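Local structure of hypothetical Membrane Spanning Protein (Bacillus cereus, 2FB5) at residues K19-I24 with L54-T59; E26-I31 with L44-D49. The protein catalyses the condensation of two ATP molecules into cyclic di-AMP, probably with magnesium as cofactor, and is required for efficient spore formation. All coordinates share one frame; numbering follows the deposited sequence.

Contact 1: K19-I24 with L54-T59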
loop_
_atom_site.group_PDB
_atom_site.type_symbol
_atom_site.label_atom_id
_atom_site.label_comp_id
_atom_site.label_asym_id
_atom_site.label_seq_id
_atom_site.Cartn_x
_atom_site.Cartn_y
_atom_site.Cartn_z
ATOM N N LYS A 19 -8.579 -11.799 -15.173
ATOM C CA LYS A 19 -7.950 -13.121 -15.116
ATOM C C LYS A 19 -8.970 -14.219 -15.389
ATOM O O LYS A 19 -8.671 -15.179 -16.102
ATOM C CB LYS A 19 -7.299 -13.370 -13.754
ATOM C CG LYS A 19 -6.036 -12.555 -13.469
ATOM C CD LYS A 19 -5.580 -12.908 -12.062
ATOM C CE LYS A 19 -4.322 -12.213 -11.663
ATOM N NZ LYS A 19 -3.962 -12.589 -10.259
ATOM N N GLN A 20 -10.167 -14.066 -14.832
ATOM C CA GLN A 20 -11.238 -15.041 -15.036
ATOM C C GLN A 20 -11.694 -15.120 -16.499
ATOM O O GLN A 20 -11.956 -16.210 -16.999
ATOM C CB GLN A 20 -12.427 -14.757 -14.119
ATOM C CG GLN A 20 -12.157 -15.016 -12.619
ATOM C CD GLN A 20 -13.353 -14.661 -11.737
ATOM O OE1 GLN A 20 -14.152 -13.784 -12.073
ATOM N NE2 GLN A 20 -13.469 -15.337 -10.590
ATOM N N MET A 21 -11.775 -13.992 -17.195
ATOM C CA MET A 21 -12.102 -14.045 -18.621
ATOM C C MET A 21 -10.994 -14.681 -19.446
ATOM O O MET A 21 -11.278 -15.377 -20.412
ATOM C CB MET A 21 -12.474 -12.685 -19.215
ATOM C CG MET A 21 -13.155 -12.830 -20.609
ATOM S SD MET A 21 -14.743 -13.732 -20.569
ATOM C CE MET A 21 -15.485 -12.720 -19.250
ATOM N N ILE A 22 -9.741 -14.429 -19.072
ATOM C CA ILE A 22 -8.612 -15.065 -19.738
ATOM C C ILE A 22 -8.693 -16.587 -19.557
ATOM O O ILE A 22 -8.475 -17.328 -20.512
ATOM C CB ILE A 22 -7.244 -14.516 -19.239
ATOM C CG1 ILE A 22 -7.082 -13.038 -19.642
ATOM C CG2 ILE A 22 -6.078 -15.383 -19.766
ATOM C CD1 ILE A 22 -5.812 -12.329 -19.103
ATOM N N GLU A 23 -9.026 -17.043 -18.345
ATOM C CA GLU A 23 -9.171 -18.478 -18.076
ATOM C C GLU A 23 -10.287 -19.102 -18.900
ATOM O O GLU A 23 -10.143 -20.216 -19.392
ATOM C CB GLU A 23 -9.439 -18.752 -16.596
ATOM C CG GLU A 23 -8.291 -18.429 -15.675
ATOM C CD GLU A 23 -8.623 -18.690 -14.212
ATOM O OE1 GLU A 23 -9.810 -18.559 -13.807
ATOM O OE2 GLU A 23 -7.687 -19.024 -13.466
ATOM N N ILE A 24 -11.396 -18.383 -19.042
ATOM C CA ILE A 24 -12.519 -18.837 -19.863
ATOM C C ILE A 24 -12.097 -19.038 -21.336
ATOM O O ILE A 24 -12.428 -20.061 -21.955
ATOM C CB ILE A 24 -13.709 -17.867 -19.733
ATOM C CG1 ILE A 24 -14.310 -17.978 -18.318
ATOM C CG2 ILE A 24 -14.769 -18.142 -20.810
ATOM C CD1 ILE A 24 -15.355 -16.913 -18.001
ATOM N N LEU A 54 -12.392 -13.000 -26.186
ATOM C CA LEU A 54 -11.214 -12.153 -26.328
ATOM C C LEU A 54 -11.588 -10.673 -26.262
ATOM O O LEU A 54 -10.837 -9.856 -25.724
ATOM C CB LEU A 54 -10.580 -12.443 -27.665
ATOM C CG LEU A 54 -9.095 -12.648 -27.633
ATOM C CD1 LEU A 54 -8.840 -14.028 -27.023
ATOM C CD2 LEU A 54 -8.599 -12.570 -29.052
ATOM N N ALA A 55 -12.751 -10.339 -26.819
ATOM C CA ALA A 55 -13.286 -8.982 -26.731
ATOM C C ALA A 55 -13.562 -8.600 -25.273
ATOM O O ALA A 55 -13.303 -7.466 -24.868
ATOM C CB ALA A 55 -14.552 -8.849 -27.578
ATOM N N ASN A 56 -14.098 -9.550 -24.501
ATOM C CA ASN A 56 -14.308 -9.382 -23.068
ATOM C C ASN A 56 -12.996 -9.220 -22.288
ATOM O O ASN A 56 -12.921 -8.403 -21.377
ATOM C CB ASN A 56 -15.105 -10.560 -22.498
ATOM C CG ASN A 56 -16.570 -10.561 -22.937
ATOM O OD1 ASN A 56 -17.083 -9.568 -23.449
ATOM N ND2 ASN A 56 -17.245 -11.684 -22.725
ATOM N N VAL A 57 -11.973 -10.002 -22.627
ATOM C CA VAL A 57 -10.660 -9.836 -22.001
ATOM C C VAL A 57 -10.193 -8.402 -22.219
ATOM O O VAL A 57 -9.750 -7.750 -21.282
ATOM C CB VAL A 57 -9.590 -10.838 -22.539
ATOM C CG1 VAL A 57 -8.188 -10.475 -22.038
ATOM C CG2 VAL A 57 -9.924 -12.273 -22.128
ATOM N N GLN A 58 -10.310 -7.918 -23.455
ATOM C CA GLN A 58 -9.844 -6.574 -23.807
ATOM C C GLN A 58 -10.600 -5.501 -23.013
ATOM O O GLN A 58 -9.994 -4.577 -22.498
ATOM C CB GLN A 58 -9.914 -6.341 -25.331
ATOM C CG GLN A 58 -9.525 -4.929 -25.772
ATOM C CD GLN A 58 -8.380 -4.878 -26.800
ATOM O OE1 GLN A 58 -8.348 -5.649 -27.765
ATOM N NE2 GLN A 58 -7.445 -3.950 -26.595
ATOM N N THR A 59 -11.915 -5.660 -22.895
ATOM C CA THR A 59 -12.760 -4.715 -22.176
ATOM C C THR A 59 -12.445 -4.687 -20.686
ATOM O O THR A 59 -12.317 -3.613 -20.095
ATOM C CB THR A 59 -14.247 -5.049 -22.404
ATOM O OG1 THR A 59 -14.517 -4.929 -23.809
ATOM C CG2 THR A 59 -15.141 -4.089 -21.633
#
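Met21 SD lies 3.9 Å from Asn56 ND2, the one polar group it meets across the contact, and 3.7 Å from Asn56 CB. No hydrogen bond spans the two segments, so this meeting is van der Waals in kind. The setting is an antiparallel helical hairpin in the N-terminal region of a diadenylate cyclase: helices 4-35 and 47-70 run in opposite directions, their local axes at 164° and 8.8 Å apart where they come closest. The backbones confirm how near the helices are, with Met21 CA and Val57 CA separated by 5.6 Å.

Met21 and Val57 share the packing about equally, and Met21 makes the longer reach. Its CG stands anti to the backbone N (chi1 -165°), which sends the chain across to the other helix. There Met21 CG settles 3.5 Å from Asn56 CB while also touching Val57 CG2. Bends at the next two torsions then turn SD and CE along Asn56, so the thioether covers the CB and the amide nitrogen of that residue and runs obliquely to its side chain. Met21 also reaches Leu60, about one turn further along helix 47-70, which extends the seam toward the globular part of the chain. Gln58 and Thr59 of the same helix touch Ser204 near the C-terminus.

The second half of the contact belongs to Val57, whose two methyls divide the work. Val57 CG1, anti to its own backbone N (chi1 170°), approaches Ile22 CG1 at 3.7 Å, the two side chains meeting at about a right angle. Ile22 lies at the margin, on the surface. The other methyl presses on the backbone itself: besides touching Met21 CG, Val57 CG2 sits 3.7 Å from Ile22 N.

Contact 2: E26-I31 with L44-D49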
loop_
_atom_site.group_PDB
_atom_site.type_symbol
_atom_site.label_atom_id
_atom_site.label_comp_id
_atom_site.label_asym_id
_atom_site.label_seq_id
_atom_site.Cartn_x
_atom_site.Cartn_y
_atom_site.Cartn_z
ATOM N N GLU A 26 -8.924 -19.467 -22.403
ATOM C CA GLU A 26 -7.943 -20.556 -22.403
ATOM C C GLU A 26 -8.623 -21.922 -22.445
ATOM O O GLU A 26 -8.187 -22.824 -23.166
ATOM C CB GLU A 26 -7.102 -20.498 -21.139
ATOM C CG GLU A 26 -5.977 -19.488 -21.139
ATOM C CD GLU A 26 -5.271 -19.451 -19.798
ATOM O OE1 GLU A 26 -5.854 -18.929 -18.824
ATOM O OE2 GLU A 26 -4.132 -19.954 -19.712
ATOM N N LYS A 27 -9.672 -22.067 -21.637
ATOM C CA LYS A 27 -10.450 -23.309 -21.554
ATOM C C LYS A 27 -11.144 -23.627 -22.881
ATOM O O LYS A 27 -11.061 -24.754 -23.371
ATOM C CB LYS A 27 -11.457 -23.216 -20.400
ATOM C CG LYS A 27 -12.534 -24.317 -20.344
ATOM C CD LYS A 27 -13.230 -24.323 -18.980
ATOM C CE LYS A 27 -14.609 -24.990 -19.037
ATOM N NZ LYS A 27 -14.514 -26.480 -19.209
ATOM N N GLU A 28 -11.823 -22.639 -23.458
ATOM C CA GLU A 28 -12.479 -22.816 -24.752
ATOM C C GLU A 28 -11.487 -23.212 -25.856
ATOM O O GLU A 28 -11.804 -24.067 -26.691
ATOM C CB GLU A 28 -13.242 -21.551 -25.148
ATOM C CG GLU A 28 -14.250 -21.750 -26.271
ATOM C CD GLU A 28 -15.415 -22.672 -25.894
ATOM O OE1 GLU A 28 -15.736 -22.815 -24.689
ATOM O OE2 GLU A 28 -16.008 -23.259 -26.821
ATOM N N LEU A 29 -10.296 -22.613 -25.861
ATOM C CA LEU A 29 -9.268 -22.990 -26.835
ATOM C C LEU A 29 -8.836 -24.447 -26.663
ATOM O O LEU A 29 -8.675 -25.173 -27.651
ATOM C CB LEU A 29 -8.043 -22.056 -26.775
ATOM C CG LEU A 29 -8.289 -20.654 -27.359
ATOM C CD1 LEU A 29 -7.197 -19.701 -26.914
ATOM C CD2 LEU A 29 -8.436 -20.675 -28.893
ATOM N N SER A 30 -8.649 -24.882 -25.414
ATOM C CA SER A 30 -8.255 -26.272 -25.179
ATOM C C SER A 30 -9.367 -27.233 -25.623
ATOM O O SER A 30 -9.073 -28.274 -26.198
ATOM C CB SER A 30 -7.822 -26.513 -23.724
ATOM O OG SER A 30 -8.954 -26.616 -22.878
ATOM N N ILE A 31 -10.630 -26.862 -25.407
ATOM C CA ILE A 31 -11.774 -27.636 -25.903
ATOM C C ILE A 31 -11.681 -27.779 -27.428
ATOM O O ILE A 31 -11.768 -28.880 -27.977
ATOM C CB ILE A 31 -13.142 -26.982 -25.530
ATOM C CG1 ILE A 31 -13.363 -26.952 -24.014
ATOM C CG2 ILE A 31 -14.319 -27.721 -26.193
ATOM C CD1 ILE A 31 -13.186 -28.289 -23.331
ATOM N N LEU A 44 -15.340 -24.643 -36.303
ATOM C CA LEU A 44 -15.717 -23.348 -36.838
ATOM C C LEU A 44 -16.950 -22.772 -36.129
ATOM O O LEU A 44 -17.118 -21.557 -36.065
ATOM C CB LEU A 44 -15.953 -23.429 -38.358
ATOM C CG LEU A 44 -14.707 -23.670 -39.226
ATOM C CD1 LEU A 44 -15.115 -23.884 -40.669
ATOM C CD2 LEU A 44 -13.702 -22.525 -39.133
ATOM N N CYS A 45 -17.790 -23.643 -35.578
ATOM C CA CYS A 45 -18.970 -23.198 -34.854
ATOM C C CYS A 45 -18.626 -22.500 -33.530
ATOM O O CYS A 45 -19.485 -21.865 -32.926
ATOM C CB CYS A 45 -19.928 -24.374 -34.620
ATOM S SG CYS A 45 -19.326 -25.551 -33.419
ATOM N N LYS A 46 -17.375 -22.604 -33.089
ATOM C CA LYS A 46 -16.952 -22.017 -31.810
ATOM C C LYS A 46 -16.181 -20.703 -31.937
ATOM O O LYS A 46 -15.841 -20.084 -30.922
ATOM C CB LYS A 46 -16.100 -23.016 -31.020
ATOM C CG LYS A 46 -16.845 -24.252 -30.565
ATOM C CD LYS A 46 -17.910 -23.926 -29.527
ATOM C CE LYS A 46 -18.516 -25.202 -28.959
ATOM N NZ LYS A 46 -17.429 -26.127 -28.488
ATOM N N MET A 47 -15.914 -20.279 -33.170
ATOM C CA MET A 47 -15.070 -19.105 -33.421
ATOM C C MET A 47 -15.681 -17.786 -32.936
ATOM O O MET A 47 -14.978 -16.952 -32.368
ATOM C CB MET A 47 -14.700 -19.011 -34.899
ATOM C CG MET A 47 -13.740 -20.097 -35.374
ATOM S SD MET A 47 -12.085 -20.091 -34.641
ATOM C CE MET A 47 -11.614 -21.752 -35.105
ATOM N N GLU A 48 -16.980 -17.606 -33.169
ATOM C CA GLU A 48 -17.720 -16.445 -32.675
ATOM C C GLU A 48 -17.560 -16.325 -31.153
ATOM O O GLU A 48 -17.196 -15.261 -30.651
ATOM C CB GLU A 48 -19.199 -16.556 -33.074
ATOM C CG GLU A 48 -20.179 -15.680 -32.289
ATOM C CD GLU A 48 -21.585 -16.285 -32.223
ATOM O OE1 GLU A 48 -21.700 -17.521 -32.018
ATOM O OE2 GLU A 48 -22.579 -15.528 -32.363
ATOM N N ASP A 49 -17.808 -17.424 -30.439
ATOM C CA ASP A 49 -17.631 -17.487 -28.983
ATOM C C ASP A 49 -16.237 -17.031 -28.541
ATOM O O ASP A 49 -16.113 -16.136 -27.705
ATOM C CB ASP A 49 -17.907 -18.902 -28.469
ATOM C CG ASP A 49 -19.380 -19.292 -28.571
ATOM O OD1 ASP A 49 -20.237 -18.397 -28.773
ATOM O OD2 ASP A 49 -19.680 -20.504 -28.443
#
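Glu28 and Lys46 form the electrostatic part of this contact. Their charged atoms, Glu28 OE2 and Lys46 NZ, are 3.6 Å apart, a long salt bridge better read as a charge attraction than as a tight bond. No hydrogen bond joins the two segments. A second acid stands near: Asp49 OD2 is 4.9 Å from Glu28 OE2, not in contact but near enough that the like charges would probably disfavour each other, and the lysine ammonium would probably offset part of this.

The van der Waals part of the contact is made mainly along the lysine chain. Glu28 OE2 approaches Lys46 CD at 3.4 Å, nearer than it comes to the nitrogen, so the carboxylate oxygen rests on the methylene chain as well as facing the charge. The two side chains meet at about a right angle. Glu28 gets there with CG anti to the backbone N (chi1 -164°) followed by a bend at chi2 of 65°, which folds the carboxylate toward the lysine. A final bend in the lysine (chi4 52°) turns Lys46 NZ, which passes 4.2 Å from Ile31 CG2. Ile31 contributes only this marginal touch. Around the pair, Glu28 also touches Met53, while Lys46 and Met47 both touch Met32, so methionines from both helices border the charged groups.

The backbones remain well separated, the nearest alpha carbons being Glu28 CA and Lys46 CA at 8.4 Å. Lys46 closes a 3-10 turn that leads directly into helix 47-70, and Met47 N makes a weak hydrogen bond to Leu44 O of 3.4 Å at that transition. A surface bridge between the C-terminal part of helix 4-35 and the start of helix 47-70 thus marks the connected end of an antiparallel helical hairpin.

How the contacts relate
Contacts 1 and 2 are successive levels of one hairpin formed by helices 4-35 and 47-70, their centres about 13 Å apart. Met53 links them: Ile24, from a segment of contact 1, and Glu28, from contact 2, both touch it. Contact 1 is largely apolar, with Met21 CA and Val57 CA 5.6 Å apart; contact 2 is charged and wider, with Glu28 CA and Lys46 CA 8.4 Å apart, so the backbones are further apart near the connection. Distance from the chain centre grows likewise, from about 17 Å to about 28 Å between centres. Both lie in the N-terminal region of the diadenylate cyclase, on the helical hairpin, and join helix to helix.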